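Local coordinates for protein dehydroascorbate reductase (Chlamydomonas reinhardtii, PDB 5XFT) that probably catalyses the glutathione-dependent reduction of L-dehydroascorbate to L-ascorbate, as a member of the dehydroascorbate reductase family of the glutathione transferase superfamily, at residues A[8-13]-A[43-48]; A[161-166]-A[202-207]; A[169-174]-A[210-215]; A[100-105]-A[126-131]. All coordinates share one frame; numbering follows the deposited sequence.

Interaction 1 of 4, residues A[8-13]-A[43-48]; sequences YVKGDP and IDFDNK
With chi1 at 168° the Lys10 side chain leaves its backbone N behind and runs out extended to CE, crossing the Phe45 ring at about a right angle; chi1 of -83° swings that ring beside the lysine. CG lies over one ring face, 3.9 Å from the Phe45 centroid, in a CH-pi contact, with CB against CZ and CD against CE2. The last bend carries Lys10 NZ toward the ring rim, 3.3 Å from Phe45 CD2, and NZ also has a long, weak ion pair with Asp20. Beneath these side chains runs the parallel pairing of strands 5-12 and 38-43, part of the thioredoxin-like sheet of the N-terminal glutathione transferase domain. Its bridge pairs Lys10 with Ile43: Ile43 N donates to Val9 O at 2.7 Å, nearly straight at 167°, and Gly11 N to Ile43 O at 3.0 Å. Past the bridge the direct pairing ends and a water spans the two segments, donating to Gly11 O and accepting from Phe45 N. Segment 43-48 folds into a type I turn from Asp44 to Asn47, where Asp44 OD2 accepts from Asp46 N as an Asx turn. Pro13 CD packs on Asp44 CB at 3.7 Å, and Tyr8 CB meets Ile43 CG1 at 4.1 Å.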
loop_
_atom_site.group_PDB
_atom_site.type_symbol
_atom_site.label_atom_id
_atom_site.label_comp_id
_atom_site.label_asym_id
_atom_site.label_seq_id
_atom_site.Cartn_x
_atom_site.Cartn_y
_atom_site.Cartn_z
ATOM N N TYR A 8 5.746 4.144 -12.827
ATOM C CA TYR A 8 6.966 3.399 -12.553
ATOM C C TYR A 8 6.893 2.855 -11.136
ATOM O O TYR A 8 6.800 3.629 -10.166
ATOM C CB TYR A 8 8.192 4.283 -12.730
ATOM C CG TYR A 8 8.272 4.916 -14.092
ATOM C CD1 TYR A 8 9.022 4.340 -15.104
ATOM C CD2 TYR A 8 7.598 6.095 -14.367
ATOM C CE1 TYR A 8 9.094 4.920 -16.351
ATOM C CE2 TYR A 8 7.656 6.677 -15.608
ATOM C CZ TYR A 8 8.403 6.088 -16.599
ATOM O OH TYR A 8 8.472 6.679 -17.844
ATOM N N VAL A 9 6.922 1.523 -11.033
ATOM C CA VAL A 9 6.773 0.799 -9.781
ATOM C C VAL A 9 7.899 -0.218 -9.673
ATOM O O VAL A 9 8.656 -0.441 -10.617
ATOM C CB VAL A 9 5.405 0.093 -9.675
ATOM C CG1 VAL A 9 4.274 1.105 -9.679
ATOM C CG2 VAL A 9 5.240 -0.901 -10.814
ATOM N N LYS A 10 8.002 -0.841 -8.499
ATOM C CA LYS A 10 8.997 -1.883 -8.298
ATOM C C LYS A 10 8.525 -3.168 -8.972
ATOM O O LYS A 10 7.414 -3.643 -8.713
ATOM C CB LYS A 10 9.243 -2.107 -6.811
ATOM C CG LYS A 10 10.055 -3.363 -6.517
ATOM C CD LYS A 10 9.932 -3.806 -5.066
ATOM C CE LYS A 10 10.857 -4.976 -4.771
ATOM N NZ LYS A 10 11.938 -4.656 -3.799
ATOM N N GLY A 11 9.353 -3.725 -9.847
ATOM C CA GLY A 11 8.932 -4.900 -10.568
ATOM C C GLY A 11 10.094 -5.675 -11.142
ATOM O O GLY A 11 11.256 -5.423 -10.826
ATOM N N ASP A 12 9.754 -6.649 -11.980
ATOM C CA ASP A 12 10.736 -7.425 -12.736
ATOM C C ASP A 12 10.484 -7.202 -14.217
ATOM O O ASP A 12 9.624 -7.878 -14.808
ATOM C CB ASP A 12 10.641 -8.909 -12.398
ATOM C CG ASP A 12 11.783 -9.711 -12.984
ATOM O OD1 ASP A 12 12.333 -9.309 -14.032
ATOM O OD2 ASP A 12 12.136 -10.749 -12.391
ATOM N N PRO A 13 11.209 -6.288 -14.865
ATOM C CA PRO A 13 10.928 -6.015 -16.283
ATOM C C PRO A 13 11.128 -7.232 -17.171
ATOM O O PRO A 13 10.421 -7.383 -18.175
ATOM C CB PRO A 13 11.917 -4.891 -16.629
ATOM C CG PRO A 13 12.511 -4.441 -15.318
ATOM C CD PRO A 13 12.426 -5.606 -14.401
ATOM N N ILE A 43 10.547 -1.072 -12.510
ATOM C CA ILE A 43 11.924 -0.737 -12.185
ATOM C C ILE A 43 12.523 -1.927 -11.450
ATOM O O ILE A 43 11.974 -2.392 -10.440
ATOM C CB ILE A 43 12.014 0.536 -11.331
ATOM C CG1 ILE A 43 11.329 1.720 -12.026
ATOM C CG2 ILE A 43 13.468 0.838 -10.997
ATOM C CD1 ILE A 43 12.064 2.262 -13.223
ATOM N N ASP A 44 13.634 -2.429 -11.969
ATOM C CA ASP A 44 14.408 -3.456 -11.292
ATOM C C ASP A 44 15.346 -2.773 -10.303
ATOM O O ASP A 44 16.237 -2.023 -10.711
ATOM C CB ASP A 44 15.169 -4.288 -12.329
ATOM C CG ASP A 44 16.242 -5.178 -11.721
ATOM O OD1 ASP A 44 17.163 -5.558 -12.473
ATOM O OD2 ASP A 44 16.180 -5.492 -10.514
ATOM N N PHE A 45 15.136 -3.023 -9.006
ATOM C CA PHE A 45 15.916 -2.346 -7.975
ATOM C C PHE A 45 17.398 -2.681 -8.047
ATOM O O PHE A 45 18.213 -1.954 -7.468
ATOM C CB PHE A 45 15.382 -2.690 -6.583
ATOM C CG PHE A 45 14.201 -1.866 -6.164
ATOM C CD1 PHE A 45 13.679 -0.897 -7.006
ATOM C CD2 PHE A 45 13.612 -2.060 -4.919
ATOM C CE1 PHE A 45 12.586 -0.142 -6.619
ATOM C CE2 PHE A 45 12.519 -1.307 -4.522
ATOM C CZ PHE A 45 12.006 -0.347 -5.373
ATOM N N ASP A 46 17.769 -3.759 -8.730
ATOM C CA ASP A 46 19.169 -4.092 -8.943
ATOM C C ASP A 46 19.742 -3.437 -10.192
ATOM O O ASP A 46 20.891 -3.715 -10.546
ATOM C CB ASP A 46 19.349 -5.612 -9.024
ATOM C CG ASP A 46 18.999 -6.317 -7.721
ATOM O OD1 ASP A 46 17.938 -6.977 -7.664
ATOM O OD2 ASP A 46 19.782 -6.211 -6.752
ATOM N N ASN A 47 18.977 -2.568 -10.857
ATOM C CA ASN A 47 19.424 -1.951 -12.101
ATOM C C ASN A 47 18.572 -0.732 -12.441
ATOM O O ASN A 47 17.914 -0.697 -13.486
ATOM C CB ASN A 47 19.371 -2.969 -13.242
ATOM C CG ASN A 47 20.393 -2.689 -14.323
ATOM O OD1 ASN A 47 21.550 -3.098 -14.215
ATOM N ND2 ASN A 47 19.974 -1.993 -15.375
ATOM N N LYS A 48 18.578 0.274 -11.568
ATOM C CA LYS A 48 17.680 1.406 -11.746
ATOM C C LYS A 48 18.253 2.369 -12.780
ATOM O O LYS A 48 19.473 2.522 -12.867
ATOM C CB LYS A 48 17.469 2.132 -10.424
ATOM C CG LYS A 48 16.815 1.275 -9.355
ATOM C CD LYS A 48 16.490 2.082 -8.108
ATOM C CE LYS A 48 17.637 2.103 -7.124
ATOM N NZ LYS A 48 17.092 2.259 -5.741
HETATM O O HOH W 1 13.251 -5.053 -8.508
#

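Interaction 2 of 4, residues A[161-166]-A[202-207]; sequences KLYHAV and YGTEAI
Tyr163 and His164, neighbours on helix 153-173, meet Tyr202, in the turn before helix 204-212, and Ile207, in its first turn, in a buried helix-helix contact of the all-helical C-terminal domain of the glutathione transferase fold. Tyr163, its CG anti to the backbone N (chi1 -166°), puts its ring alongside helix 204-212, with Ile207 and Tyr202 both on one side of it. Ile207 CD1 sits over the middle of its ring, 3.7 Å from the centroid and almost on the ring normal, a well-centred CH-pi contact. The Tyr202 ring lies obliquely to it, planes 35° apart, with Tyr163 CE2 3.9 Å from Tyr202 CE1. At the far end Tyr163 OH passes Gly203 CA at 3.7 Å and is hydrogen-bonded to Asp201, which also accepts from Gly203 N. A leucine here would probably leave that Asp201 bond unmade and take the flat surface from under Ile207 CD1. His164 follows, one ring face covered by Ile207 CG2, so the two methyls of a single isoleucine serve two adjacent rings. Its polar atoms are shared out: ND1 probably hydrogen-bonds Trp211 NE1, while NE2 is held weakly by Asp20 O and by the Tyr202 hydroxyl, whose stronger partner is His25. Tyr202 OH lies at the imidazole edge, in the ring plane, yet the bond from His164 NE2 is weak: 3.1 Å long and bent to 126° at the hydrogen.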
loop_
_atom_site.group_PDB
_atom_site.type_symbol
_atom_site.label_atom_id
_atom_site.label_comp_id
_atom_site.label_asym_id
_atom_site.label_seq_id
_atom_site.Cartn_x
_atom_site.Cartn_y
_atom_site.Cartn_z
ATOM N N LYS A 161 -0.024 -1.751 3.640
ATOM C CA LYS A 161 0.759 -1.920 4.862
ATOM C C LYS A 161 0.236 -3.080 5.702
ATOM O O LYS A 161 1.020 -3.872 6.235
ATOM C CB LYS A 161 0.762 -0.626 5.669
ATOM C CG LYS A 161 1.210 0.578 4.875
ATOM C CD LYS A 161 1.296 1.826 5.733
ATOM C CE LYS A 161 1.579 3.051 4.877
ATOM N NZ LYS A 161 1.745 4.290 5.696
ATOM N N LEU A 162 -1.087 -3.210 5.817
ATOM C CA LEU A 162 -1.652 -4.322 6.572
ATOM C C LEU A 162 -1.360 -5.653 5.889
ATOM O O LEU A 162 -1.086 -6.658 6.562
ATOM C CB LEU A 162 -3.157 -4.117 6.746
ATOM C CG LEU A 162 -3.930 -5.180 7.522
ATOM C CD1 LEU A 162 -3.540 -5.168 8.987
ATOM C CD2 LEU A 162 -5.423 -4.959 7.358
ATOM N N TYR A 163 -1.426 -5.676 4.556
ATOM C CA TYR A 163 -1.073 -6.867 3.787
ATOM C C TYR A 163 0.336 -7.333 4.131
ATOM O O TYR A 163 0.557 -8.497 4.508
ATOM C CB TYR A 163 -1.190 -6.539 2.297
ATOM C CG TYR A 163 -1.197 -7.717 1.347
ATOM C CD1 TYR A 163 -1.527 -8.996 1.776
ATOM C CD2 TYR A 163 -0.859 -7.541 0.013
ATOM C CE1 TYR A 163 -1.531 -10.056 0.895
ATOM C CE2 TYR A 163 -0.861 -8.590 -0.870
ATOM C CZ TYR A 163 -1.193 -9.847 -0.430
ATOM O OH TYR A 163 -1.188 -10.892 -1.324
ATOM N N HIS A 164 1.304 -6.417 4.018
ATOM C CA HIS A 164 2.676 -6.727 4.398
ATOM C C HIS A 164 2.761 -7.191 5.845
ATOM O O HIS A 164 3.508 -8.124 6.162
ATOM C CB HIS A 164 3.567 -5.505 4.184
ATOM C CG HIS A 164 3.991 -5.310 2.765
ATOM N ND1 HIS A 164 5.311 -5.368 2.372
ATOM C CD2 HIS A 164 3.273 -5.059 1.646
ATOM C CE1 HIS A 164 5.389 -5.159 1.070
ATOM N NE2 HIS A 164 4.167 -4.969 0.605
ATOM N N ALA A 165 1.996 -6.558 6.738
ATOM C CA ALA A 165 2.089 -6.885 8.158
ATOM C C ALA A 165 1.668 -8.326 8.417
ATOM O O ALA A 165 2.418 -9.106 9.017
ATOM C CB ALA A 165 1.247 -5.911 8.985
ATOM N N VAL A 166 0.474 -8.710 7.959
ATOM C CA VAL A 166 -0.002 -10.054 8.267
ATOM C C VAL A 166 0.851 -11.104 7.559
ATOM O O VAL A 166 1.269 -12.095 8.175
ATOM C CB VAL A 166 -1.507 -10.203 7.948
ATOM C CG1 VAL A 166 -2.320 -9.185 8.736
ATOM C CG2 VAL A 166 -1.794 -10.060 6.464
ATOM N N TYR A 202 0.269 -8.466 -5.933
ATOM C CA TYR A 202 1.561 -9.049 -6.276
ATOM C C TYR A 202 1.805 -10.397 -5.600
ATOM O O TYR A 202 2.669 -11.152 -6.060
ATOM C CB TYR A 202 2.693 -8.075 -5.927
ATOM C CG TYR A 202 2.427 -7.234 -4.700
ATOM C CD1 TYR A 202 2.684 -7.728 -3.427
ATOM C CD2 TYR A 202 1.918 -5.945 -4.812
ATOM C CE1 TYR A 202 2.442 -6.961 -2.297
ATOM C CE2 TYR A 202 1.679 -5.169 -3.692
ATOM C CZ TYR A 202 1.941 -5.684 -2.435
ATOM O OH TYR A 202 1.701 -4.927 -1.311
ATOM N N GLY A 203 1.084 -10.715 -4.529
ATOM C CA GLY A 203 1.186 -12.027 -3.923
ATOM C C GLY A 203 2.104 -12.050 -2.708
ATOM O O GLY A 203 2.913 -11.148 -2.476
ATOM N N THR A 204 1.986 -13.133 -1.927
ATOM C CA THR A 204 2.670 -13.195 -0.636
ATOM C C THR A 204 4.154 -13.504 -0.783
ATOM O O THR A 204 4.960 -13.039 0.034
ATOM C CB THR A 204 2.012 -14.230 0.280
ATOM O OG1 THR A 204 2.294 -15.552 -0.193
ATOM C CG2 THR A 204 0.501 -14.022 0.335
ATOM N N GLU A 205 4.545 -14.273 -1.800
ATOM C CA GLU A 205 5.967 -14.542 -1.981
ATOM C C GLU A 205 6.706 -13.279 -2.367
ATOM O O GLU A 205 7.861 -13.095 -1.982
ATOM C CB GLU A 205 6.216 -15.617 -3.040
ATOM C CG GLU A 205 5.281 -16.817 -3.019
ATOM C CD GLU A 205 3.873 -16.483 -3.493
ATOM O OE1 GLU A 205 2.943 -16.623 -2.678
ATOM O OE2 GLU A 205 3.699 -16.087 -4.668
ATOM N N ALA A 206 6.078 -12.414 -3.166
ATOM C CA ALA A 206 6.700 -11.129 -3.459
ATOM C C ALA A 206 6.991 -10.370 -2.171
ATOM O O ALA A 206 8.072 -9.792 -2.013
ATOM C CB ALA A 206 5.809 -10.310 -4.395
ATOM N N ILE A 207 6.047 -10.393 -1.224
ATOM C CA ILE A 207 6.259 -9.742 0.068
ATOM C C ILE A 207 7.414 -10.402 0.816
ATOM O O ILE A 207 8.317 -9.728 1.332
ATOM C CB ILE A 207 4.964 -9.777 0.900
ATOM C CG1 ILE A 207 3.800 -9.183 0.101
ATOM C CG2 ILE A 207 5.160 -9.046 2.219
ATOM C CD1 ILE A 207 2.444 -9.287 0.806
#

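Interaction 3 of 4, residues A[169-174]-A[210-215]; sequences LKHFKG and GWERHI
Phe172 and Ile215 mark the closest backbone approach of the two segments, and even there their CA atoms stand 8.8 Å apart, a gap that only side chains bridge. The first segment is the last turn of helix 153-173, which Gly174 leaves with a positive phi of 68°. The second carries the end of helix 204-212 and continues as a tail to Ile215, the last modelled residue; His214 N still bonds Trp211 O at 2.8 Å, which keeps the chain curled after the helix.

Phe172 holds its CG anti to the carbonyl carbon (chi1 -69°), and its ring enters the angle between helix and tail. Ile215 comes from the opposite direction with its CD1 methyl over one ring face, though how closely it sits there is doubtful. The imidazole of His171, the preceding residue, turns its edge to the other face, ND1 above the centre of the phenyl ring. Around the rim, Glu212 CG lies in the ring plane, 3.8 Å from Phe172 CZ, and Trp211 CB meets Phe172 CE2 at 3.7 Å. From that CB the indole leads away to His164 and Phe107, deeper in the helical domain. The Glu212 carboxylate extends past the phenyl toward His171, but His171 CE1 and Glu212 OE1 remain 4.2 Å apart without a bond.

The two helix ends of the C-terminal domain are thus joined here by aliphatic groups around one phenyl ring. With no polar bond between the segments to fix direction, the fit depends on shape, and any attraction between Glu212 and His171 would be a longer-range one that depends on the histidine's charge.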
loop_
_atom_site.group_PDB
_atom_site.type_symbol
_atom_site.label_atom_id
_atom_site.label_comp_id
_atom_site.label_asym_id
_atom_site.label_seq_id
_atom_site.Cartn_x
_atom_site.Cartn_y
_atom_site.Cartn_z
ATOM N N LEU A 169 4.706 -10.965 8.935
ATOM C CA LEU A 169 4.799 -11.355 10.338
ATOM C C LEU A 169 4.466 -12.829 10.520
ATOM O O LEU A 169 5.134 -13.528 11.290
ATOM C CB LEU A 169 3.887 -10.487 11.198
ATOM C CG LEU A 169 4.358 -9.063 11.502
ATOM C CD1 LEU A 169 3.359 -8.395 12.425
ATOM C CD2 LEU A 169 5.742 -9.050 12.111
ATOM N N LYS A 170 3.450 -13.323 9.806
ATOM C CA LYS A 170 3.140 -14.746 9.882
ATOM C C LYS A 170 4.302 -15.590 9.377
ATOM O O LYS A 170 4.578 -16.667 9.920
ATOM C CB LYS A 170 1.867 -15.051 9.095
ATOM C CG LYS A 170 1.586 -16.534 8.892
ATOM C CD LYS A 170 1.380 -17.260 10.213
ATOM C CE LYS A 170 0.883 -18.681 9.984
ATOM N NZ LYS A 170 1.821 -19.484 9.148
ATOM N N HIS A 171 5.010 -15.115 8.351
ATOM C CA HIS A 171 6.063 -15.947 7.773
ATOM C C HIS A 171 7.339 -15.934 8.611
ATOM O O HIS A 171 7.953 -16.985 8.836
ATOM C CB HIS A 171 6.366 -15.498 6.349
ATOM C CG HIS A 171 7.508 -16.230 5.722
ATOM N ND1 HIS A 171 8.810 -15.788 5.804
ATOM C CD2 HIS A 171 7.544 -17.382 5.013
ATOM C CE1 HIS A 171 9.601 -16.633 5.166
ATOM N NE2 HIS A 171 8.856 -17.607 4.675
ATOM N N PHE A 172 7.760 -14.760 9.069
ATOM C CA PHE A 172 9.038 -14.620 9.755
ATOM C C PHE A 172 8.951 -14.799 11.263
ATOM O O PHE A 172 9.976 -15.075 11.899
ATOM C CB PHE A 172 9.641 -13.245 9.461
ATOM C CG PHE A 172 10.096 -13.071 8.038
ATOM C CD1 PHE A 172 11.235 -13.709 7.580
ATOM C CD2 PHE A 172 9.392 -12.263 7.165
ATOM C CE1 PHE A 172 11.659 -13.547 6.277
ATOM C CE2 PHE A 172 9.813 -12.099 5.862
ATOM C CZ PHE A 172 10.948 -12.741 5.418
ATOM N N LYS A 173 7.767 -14.638 11.854
ATOM C CA LYS A 173 7.636 -14.644 13.302
ATOM C C LYS A 173 6.531 -15.557 13.815
ATOM O O LYS A 173 6.375 -15.686 15.032
ATOM C CB LYS A 173 7.387 -13.220 13.821
ATOM C CG LYS A 173 8.546 -12.255 13.620
ATOM C CD LYS A 173 9.654 -12.494 14.634
ATOM C CE LYS A 173 10.510 -11.247 14.837
ATOM N NZ LYS A 173 11.633 -11.167 13.870
ATOM N N GLY A 174 5.752 -16.179 12.936
ATOM C CA GLY A 174 4.629 -16.978 13.380
ATOM C C GLY A 174 3.528 -16.141 13.997
ATOM O O GLY A 174 2.502 -16.675 14.431
ATOM N N GLY A 210 10.677 -9.645 -0.814
ATOM C CA GLY A 210 11.022 -8.262 -0.547
ATOM C C GLY A 210 11.656 -8.087 0.818
ATOM O O GLY A 210 12.665 -7.394 0.959
ATOM N N TRP A 211 11.092 -8.739 1.835
ATOM C CA TRP A 211 11.593 -8.540 3.190
ATOM C C TRP A 211 12.825 -9.387 3.501
ATOM O O TRP A 211 13.670 -8.965 4.301
ATOM C CB TRP A 211 10.475 -8.816 4.190
ATOM C CG TRP A 211 9.524 -7.676 4.272
ATOM C CD1 TRP A 211 8.290 -7.578 3.687
ATOM C CD2 TRP A 211 9.746 -6.441 4.953
ATOM N NE1 TRP A 211 7.720 -6.357 3.986
ATOM C CE2 TRP A 211 8.599 -5.639 4.759
ATOM C CE3 TRP A 211 10.804 -5.935 5.717
ATOM C CZ2 TRP A 211 8.482 -4.362 5.301
ATOM C CZ3 TRP A 211 10.684 -4.669 6.260
ATOM C CH2 TRP A 211 9.530 -3.895 6.050
ATOM N N GLU A 212 12.951 -10.567 2.883
ATOM C CA GLU A 212 14.169 -11.366 3.001
ATOM C C GLU A 212 15.398 -10.572 2.591
ATOM O O GLU A 212 16.488 -10.794 3.131
ATOM C CB GLU A 212 14.055 -12.631 2.149
ATOM C CG GLU A 212 13.536 -13.839 2.903
ATOM C CD GLU A 212 13.101 -14.964 1.983
ATOM O OE1 GLU A 212 12.808 -16.064 2.499
ATOM O OE2 GLU A 212 13.042 -14.748 0.751
ATOM N N ARG A 213 15.239 -9.639 1.647
ATOM C CA ARG A 213 16.296 -8.705 1.273
ATOM C C ARG A 213 16.845 -7.929 2.467
ATOM O O ARG A 213 17.890 -7.288 2.333
ATOM C CB ARG A 213 15.765 -7.735 0.199
ATOM C CG ARG A 213 16.804 -7.023 -0.669
ATOM C CD ARG A 213 16.111 -6.102 -1.689
ATOM N NE ARG A 213 17.054 -5.174 -2.308
ATOM C CZ ARG A 213 16.852 -3.859 -2.400
ATOM N NH1 ARG A 213 15.737 -3.319 -1.924
ATOM N NH2 ARG A 213 17.754 -3.071 -2.968
ATOM N N HIS A 214 16.182 -7.979 3.632
ATOM C CA HIS A 214 16.667 -7.304 4.832
ATOM C C HIS A 214 16.630 -8.160 6.092
ATOM O O HIS A 214 17.059 -7.683 7.149
ATOM C CB HIS A 214 15.870 -6.015 5.076
ATOM C CG HIS A 214 15.816 -5.120 3.881
ATOM N ND1 HIS A 214 16.939 -4.524 3.350
ATOM C CD2 HIS A 214 14.782 -4.748 3.090
ATOM C CE1 HIS A 214 16.597 -3.810 2.292
ATOM N NE2 HIS A 214 15.293 -3.929 2.112
ATOM N N ILE A 215 16.120 -9.385 6.022
ATOM C CA ILE A 215 16.282 -10.367 7.088
ATOM C C ILE A 215 16.644 -11.707 6.469
ATOM O O ILE A 215 17.820 -12.029 6.312
ATOM C CB ILE A 215 15.021 -10.495 7.965
ATOM C CG1 ILE A 215 13.757 -10.504 7.108
ATOM C CG2 ILE A 215 14.986 -9.409 9.013
ATOM C CD1 ILE A 215 12.503 -10.630 7.859
#

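Interaction 4 of 4, residues A[100-105]-A[126-131]; sequences GAKLFP and EEQLAG
Gly100 and Gln128 bring the backbones to 5.6 Å between CA atoms, where the chain leading into helix 103-112 bends, Gly100 at a positive phi, beside the middle of helix 118-138. The Gln128 chain folds at chi2 (-76°), which turns its amide into that bend. There OE1 accepts from Lys102 N at 3.0 Å, with an N-H...O angle of 161°; the donor stands above the amide plane, 68° out of it. Ala101 N and Leu103 N are also near OE1 but badly angled for bonding. The amide nitrogen NE2 lies 3.5 Å from Lys102 CB, against the start of that side chain. With an alanine in place of the glutamine, Lys102 N would probably lose this acceptor and a gap would open beneath the bend. A water adds a second link, accepting from Gly100 N and donating to Gln128 O. Leu103 CD1 packs on Leu129 CD2 at 3.7 Å, joining helices 103-112 and 118-138, the first two of the C-terminal domain. Lys102 is the N-cap residue of helix 103-112, so the carbonyl of Gln128 meets the backbone through one hydrogen bond where that helix begins; its partial negative charge probably suits the N-H groups and partial positive charge there.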
loop_
_atom_site.group_PDB
_atom_site.type_symbol
_atom_site.label_atom_id
_atom_site.label_comp_id
_atom_site.label_asym_id
_atom_site.label_seq_id
_atom_site.Cartn_x
_atom_site.Cartn_y
_atom_site.Cartn_z
ATOM N N GLY A 100 -3.613 4.115 12.040
ATOM C CA GLY A 100 -2.704 3.462 11.127
ATOM C C GLY A 100 -1.426 4.221 10.886
ATOM O O GLY A 100 -0.622 3.803 10.048
ATOM N N ALA A 101 -1.206 5.323 11.605
ATOM C CA ALA A 101 -0.042 6.157 11.341
ATOM C C ALA A 101 1.268 5.463 11.688
ATOM O O ALA A 101 2.310 5.840 11.147
ATOM C CB ALA A 101 -0.148 7.476 12.109
ATOM N N LYS A 102 1.249 4.470 12.578
ATOM C CA LYS A 102 2.465 3.760 12.959
ATOM C C LYS A 102 2.343 2.257 12.750
ATOM O O LYS A 102 3.145 1.492 13.297
ATOM C CB LYS A 102 2.838 4.056 14.409
ATOM C CG LYS A 102 2.629 5.489 14.858
ATOM C CD LYS A 102 2.997 5.615 16.324
ATOM C CE LYS A 102 2.450 6.882 16.953
ATOM N NZ LYS A 102 2.629 6.845 18.434
ATOM N N LEU A 103 1.346 1.815 11.982
ATOM C CA LEU A 103 1.235 0.402 11.641
ATOM C C LEU A 103 2.520 -0.098 10.985
ATOM O O LEU A 103 3.198 -1.002 11.498
ATOM C CB LEU A 103 0.033 0.203 10.719
ATOM C CG LEU A 103 -0.148 -1.133 10.009
ATOM C CD1 LEU A 103 -0.364 -2.231 11.028
ATOM C CD2 LEU A 103 -1.321 -1.061 9.041
ATOM N N PHE A 104 2.887 0.516 9.861
ATOM C CA PHE A 104 4.067 0.083 9.117
ATOM C C PHE A 104 5.365 0.273 9.895
ATOM O O PHE A 104 6.188 -0.656 9.903
ATOM C CB PHE A 104 4.100 0.801 7.762
ATOM C CG PHE A 104 5.274 0.432 6.903
ATOM C CD1 PHE A 104 6.407 1.228 6.876
ATOM C CD2 PHE A 104 5.243 -0.707 6.116
ATOM C CE1 PHE A 104 7.489 0.891 6.084
ATOM C CE2 PHE A 104 6.320 -1.048 5.323
ATOM C CZ PHE A 104 7.442 -0.247 5.308
ATOM N N PRO A 105 5.626 1.416 10.546
ATOM C CA PRO A 105 6.880 1.528 11.312
ATOM C C PRO A 105 7.011 0.520 12.440
ATOM O O PRO A 105 8.109 -0.009 12.654
ATOM C CB PRO A 105 6.835 2.967 11.843
ATOM C CG PRO A 105 5.999 3.699 10.859
ATOM C CD PRO A 105 4.942 2.719 10.440
ATOM N N GLU A 126 -0.094 -3.497 18.214
ATOM C CA GLU A 126 -1.436 -3.966 18.536
ATOM C C GLU A 126 -2.355 -2.804 18.903
ATOM O O GLU A 126 -3.575 -2.891 18.720
ATOM C CB GLU A 126 -1.394 -5.010 19.654
ATOM C CG GLU A 126 -2.679 -5.852 19.675
ATOM C CD GLU A 126 -3.201 -6.181 21.068
ATOM O OE1 GLU A 126 -3.648 -5.260 21.792
ATOM O OE2 GLU A 126 -3.227 -7.381 21.409
ATOM N N GLU A 127 -1.800 -1.709 19.428
ATOM C CA GLU A 127 -2.619 -0.508 19.577
ATOM C C GLU A 127 -3.076 0.024 18.216
ATOM O O GLU A 127 -4.233 0.438 18.056
ATOM C CB GLU A 127 -1.856 0.567 20.351
ATOM C CG GLU A 127 -2.517 1.931 20.284
ATOM C CD GLU A 127 -1.957 2.917 21.289
ATOM O OE1 GLU A 127 -2.768 3.565 21.978
ATOM O OE2 GLU A 127 -0.719 3.057 21.387
ATOM N N GLN A 128 -2.186 0.014 17.221
ATOM C CA GLN A 128 -2.571 0.464 15.885
ATOM C C GLN A 128 -3.688 -0.404 15.312
ATOM O O GLN A 128 -4.727 0.106 14.864
ATOM C CB GLN A 128 -1.350 0.454 14.962
ATOM C CG GLN A 128 -0.241 1.392 15.396
ATOM C CD GLN A 128 -0.547 2.838 15.082
ATOM O OE1 GLN A 128 -1.011 3.161 13.990
ATOM N NE2 GLN A 128 -0.281 3.721 16.035
ATOM N N LEU A 129 -3.485 -1.725 15.317
ATOM C CA LEU A 129 -4.502 -2.639 14.808
ATOM C C LEU A 129 -5.804 -2.505 15.584
ATOM O O LEU A 129 -6.891 -2.720 15.033
ATOM C CB LEU A 129 -3.995 -4.075 14.875
ATOM C CG LEU A 129 -2.800 -4.420 13.993
ATOM C CD1 LEU A 129 -2.384 -5.862 14.228
ATOM C CD2 LEU A 129 -3.162 -4.197 12.540
ATOM N N ALA A 130 -5.714 -2.162 16.870
ATOM C CA ALA A 130 -6.917 -1.934 17.659
ATOM C C ALA A 130 -7.664 -0.701 17.166
ATOM O O ALA A 130 -8.885 -0.737 16.983
ATOM C CB ALA A 130 -6.560 -1.797 19.138
ATOM N N GLY A 131 -6.946 0.402 16.952
ATOM C CA GLY A 131 -7.549 1.599 16.391
ATOM C C GLY A 131 -8.288 1.336 15.094
ATOM O O GLY A 131 -9.474 1.665 14.966
HETATM O O HOH W 2 -4.694 2.669 14.404
#

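How the interactions relate
Interaction 2 is the buried one, interactions 1 and 4 are partly buried, and interaction 3 lies at the surface. Interactions 2 and 3 tie the same pair, helices 153-173 and 204-212, at successive levels: rings with polar ends inside, apolar packing on a phenyl outside. The two contacts touch where His164 of the first meets Trp211 of the second. Interaction 4 joins a different helix pair but touches interaction 2 through Leu162 CD1 and Leu129 CD2, 3.7 Å apart. Interaction 1 alone is held by strand pairing, in the thioredoxin-like domain; its Phe45 packs against Arg213 of interaction 3, linking the two domains. Waters bridge backbones only in interactions 1 and 4.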